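Local coordinates for gentamicin resistance protein (Enterococcus gallinarum, PDB 6CTZ) that probably confers resistance to gentamicin and related aminoglycosides by phosphorylating them at the 2"-hydroxyl, and here binds GDP, magnesium and kanamycin, at residues 50-55 with 82-87. The protein carries 2 engineered substitutions. Sequence-based numbering, arbitrary orientation.
Sequences DELNKE and GNPFVG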
ATOM      1  N   ASP A  50      -0.764   8.258  13.691  1.00 14.61           N
ATOM      2  CA  ASP A  50       0.231   7.263  14.085  1.00 15.39           C
ATOM      3  C   ASP A  50       1.083   6.843  12.898  1.00 13.10           C
ATOM      4  O   ASP A  50       2.310   6.736  13.008  1.00 13.28           O
ATOM      5  CB  ASP A  50      -0.457   6.027  14.667  1.00 18.32           C
ATOM      6  CG  ASP A  50      -1.207   6.310  15.956  1.00 22.73           C
ATOM      7  OD1 ASP A  50      -0.913   7.327  16.615  1.00 24.15           O
ATOM      8  OD2 ASP A  50      -2.087   5.495  16.314  1.00 25.58           O
ATOM      9  N   GLU A  51       0.447   6.611  11.751  1.00 12.42           N
ATOM     10  CA  GLU A  51       1.191   6.175  10.578  1.00 11.86           C
ATOM     11  C   GLU A  51       2.127   7.274  10.088  1.00 10.83           C
ATOM     12  O   GLU A  51       3.251   6.997   9.655  1.00 11.70           O
ATOM     13  CB  GLU A  51       0.225   5.710   9.483  1.00 13.06           C
ATOM     14  CG  GLU A  51      -0.556   4.466   9.912  1.00 14.47           C
ATOM     15  CD  GLU A  51      -1.611   3.996   8.919  1.00 17.39           C
ATOM     16  OE1 GLU A  51      -1.866   4.668   7.902  1.00 19.71           O
ATOM     17  OE2 GLU A  51      -2.182   2.917   9.155  1.00 21.63           O
ATOM     18  N   LEU A  52       1.687   8.538  10.163  1.00 11.25           N
ATOM     19  CA  LEU A  52       2.550   9.636   9.749  1.00 12.20           C
ATOM     20  C   LEU A  52       3.741   9.783  10.687  1.00 12.00           C
ATOM     21  O   LEU A  52       4.867  10.018  10.234  1.00 12.61           O
ATOM     22  CB  LEU A  52       1.748  10.935   9.655  1.00 12.04           C
ATOM     23  CG  LEU A  52       2.597  12.142   9.262  1.00 13.43           C
ATOM     24  CD1 LEU A  52       3.323  11.891   7.947  1.00 14.65           C
ATOM     25  CD2 LEU A  52       1.739  13.393   9.174  1.00 14.38           C
ATOM     26  N   ASN A  53       3.520   9.634  11.996  1.00 11.88           N
ATOM     27  CA  ASN A  53       4.645   9.688  12.925  1.00 13.19           C
ATOM     28  C   ASN A  53       5.673   8.608  12.613  1.00 11.96           C
ATOM     29  O   ASN A  53       6.882   8.843  12.728  1.00 13.31           O
ATOM     30  CB  ASN A  53       4.160   9.611  14.368  1.00 16.10           C
ATOM     31  CG  ASN A  53       3.727  10.954  14.876  1.00 20.22           C
ATOM     32  OD1 ASN A  53       4.361  11.959  14.568  1.00 22.94           O
ATOM     33  ND2 ASN A  53       2.642  10.992  15.630  1.00 22.38           N
ATOM     34  N   LYS A  54       5.209   7.424  12.202  1.00 11.47           N
ATOM     35  CA  LYS A  54       6.115   6.375  11.743  1.00 10.77           C
ATOM     36  C   LYS A  54       6.873   6.815  10.493  1.00 10.67           C
ATOM     37  O   LYS A  54       8.100   6.704  10.433  1.00 10.68           O
ATOM     38  CB  LYS A  54       5.319   5.093  11.481  1.00 11.89           C
ATOM     39  CG  LYS A  54       6.084   3.997  10.741  1.00 11.40           C
ATOM     40  CD  LYS A  54       5.212   2.781  10.497  1.00 11.55           C
ATOM     41  CE  LYS A  54       4.073   3.050   9.524  1.00 11.87           C
ATOM     42  NZ  LYS A  54       3.091   1.917   9.534  1.00 12.07           N
ATOM     43  N   GLU A  55       6.160   7.348   9.490  1.00 11.06           N
ATOM     44  CA  GLU A  55       6.834   7.786   8.266  1.00 10.21           C
ATOM     45  C   GLU A  55       7.853   8.889   8.539  1.00 10.30           C
ATOM     46  O   GLU A  55       8.920   8.917   7.917  1.00 11.21           O
ATOM     47  CB  GLU A  55       5.818   8.237   7.210  1.00 11.50           C
ATOM     48  CG  GLU A  55       4.965   7.107   6.643  1.00 12.92           C
ATOM     49  CD  GLU A  55       4.156   7.574   5.456  1.00 14.85           C
ATOM     50  OE1 GLU A  55       3.030   8.061   5.670  1.00 17.56           O
ATOM     51  OE2 GLU A  55       4.653   7.487   4.310  1.00 15.18           O
ATOM     52  N   GLY A  82      -0.457  15.822  19.218  1.00 28.22           N
ATOM     53  CA  GLY A  82      -0.676  14.483  18.714  1.00 27.14           C
ATOM     54  C   GLY A  82      -1.281  14.403  17.333  1.00 25.37           C
ATOM     55  O   GLY A  82      -1.725  13.321  16.932  1.00 24.10           O
ATOM     56  N   ASN A  83      -1.306  15.507  16.585  1.00 23.92           N
ATOM     57  CA  ASN A  83      -1.941  15.563  15.270  1.00 22.99           C
ATOM     58  C   ASN A  83      -0.982  16.241  14.295  1.00 20.92           C
ATOM     59  O   ASN A  83      -1.081  17.448  14.045  1.00 20.92           O
ATOM     60  CB  ASN A  83      -3.292  16.280  15.350  1.00 24.92           C
ATOM     61  CG  ASN A  83      -4.365  15.439  16.038  1.00 28.00           C
ATOM     62  OD1 ASN A  83      -4.984  14.578  15.413  1.00 30.56           O
ATOM     63  ND2 ASN A  83      -4.596  15.696  17.323  1.00 28.22           N
ATOM     64  N   PRO A  84      -0.038  15.492  13.730  1.00 19.46           N
ATOM     65  CA  PRO A  84       0.957  16.089  12.830  1.00 17.90           C
ATOM     66  C   PRO A  84       0.444  16.208  11.402  1.00 14.54           C
ATOM     67  O   PRO A  84      -0.522  15.558  11.003  1.00 15.47           O
ATOM     68  CB  PRO A  84       2.093  15.064  12.872  1.00 19.60           C
ATOM     69  CG  PRO A  84       1.372  13.759  13.041  1.00 21.48           C
ATOM     70  CD  PRO A  84       0.194  14.052  13.940  1.00 21.32           C
ATOM     71  N   PHE A  85       1.142  17.036  10.621  1.00 13.56           N
ATOM     72  CA  PHE A  85       0.997  17.038   9.167  1.00 13.75           C
ATOM     73  C   PHE A  85       2.343  17.400   8.557  1.00 12.74           C
ATOM     74  O   PHE A  85       3.233  17.891   9.253  1.00 14.23           O
ATOM     75  CB  PHE A  85      -0.164  17.921   8.678  1.00 14.13           C
ATOM     76  CG  PHE A  85       0.075  19.397   8.825  1.00 13.96           C
ATOM     77  CD1 PHE A  85       0.695  20.115   7.813  1.00 15.51           C
ATOM     78  CD2 PHE A  85      -0.367  20.081   9.952  1.00 15.99           C
ATOM     79  CE1 PHE A  85       0.896  21.482   7.932  1.00 16.63           C
ATOM     80  CE2 PHE A  85      -0.163  21.449  10.073  1.00 17.19           C
ATOM     81  CZ  PHE A  85       0.471  22.141   9.059  1.00 17.15           C
ATOM     82  N   VAL A  86       2.520  17.102   7.269  1.00 12.44           N
ATOM     83  CA  VAL A  86       3.792  17.354   6.636  1.00 12.91           C
ATOM     84  C   VAL A  86       3.721  17.947   5.260  1.00 12.66           C
ATOM     85  O   VAL A  86       2.741  17.872   4.639  1.00 13.17           O
ATOM     86  CB  VAL A  86       4.626  16.028   6.493  1.00 12.93           C
ATOM     87  CG1 VAL A  86       4.952  15.464   7.851  1.00 13.98           C
ATOM     88  CG2 VAL A  86       3.869  14.969   5.667  1.00 14.23           C
ATOM     89  N   GLY A  87       4.822  18.525   4.825  1.00 12.45           N
ATOM     90  CA  GLY A  87       4.967  19.012   3.481  1.00 12.68           C
ATOM     91  C   GLY A  87       6.254  18.483   2.865  1.00 11.26           C
ATOM     92  O   GLY A  87       7.263  18.475   3.509  1.00 12.60           O
TER
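With chi1 at 178° and chi2 at 56°, Leu52 stretches its CG away from its own backbone N and out from helix 46-62, sending CD2 to the Pro84-Phe85 backbone of strand 83-89 and CD1 to the methyls of Val86. The CD2 branch settles 3.6 Å from Pro84 O and 3.7 Å from Phe85 CA, and also touches the proline ring at CG (3.9 Å). The CD1 branch meets Val86 tip to tip, at 3.9 Å from both CG1 and CG2 of that valine. The next residue, Asn53, brings its side-chain end to the proline; the two side chains cross at about a right angle, with OD1 of Asn53 3.8 Å from Pro84 CG. No hydrogen bond joins the two segments, so the contact is purely one of packing; the axes of helix segment 50-55 and strand segment 83-87 approach to 8.3 Å, with their directions 52° apart. Pro84 and Val86 face the helix, while Phe85 between them turns to the other side of the sheet and stacks on Phe42. Leu52 also touches Tyr73, Arg41 and Pro43. On the same helix, Glu55 hydrogen-bonds Phe215 N and forms a salt bridge with Arg41 that probably corresponds to the helix-to-strand ion pair of kinases. A helix that follows the third strand and packs on a five-stranded antiparallel sheet of order 1-2-3-5-4, here near the GDP site, is consistent with the N-terminal lobe of the protein-kinase-like fold, helix 46-62 corresponding to the C-helix.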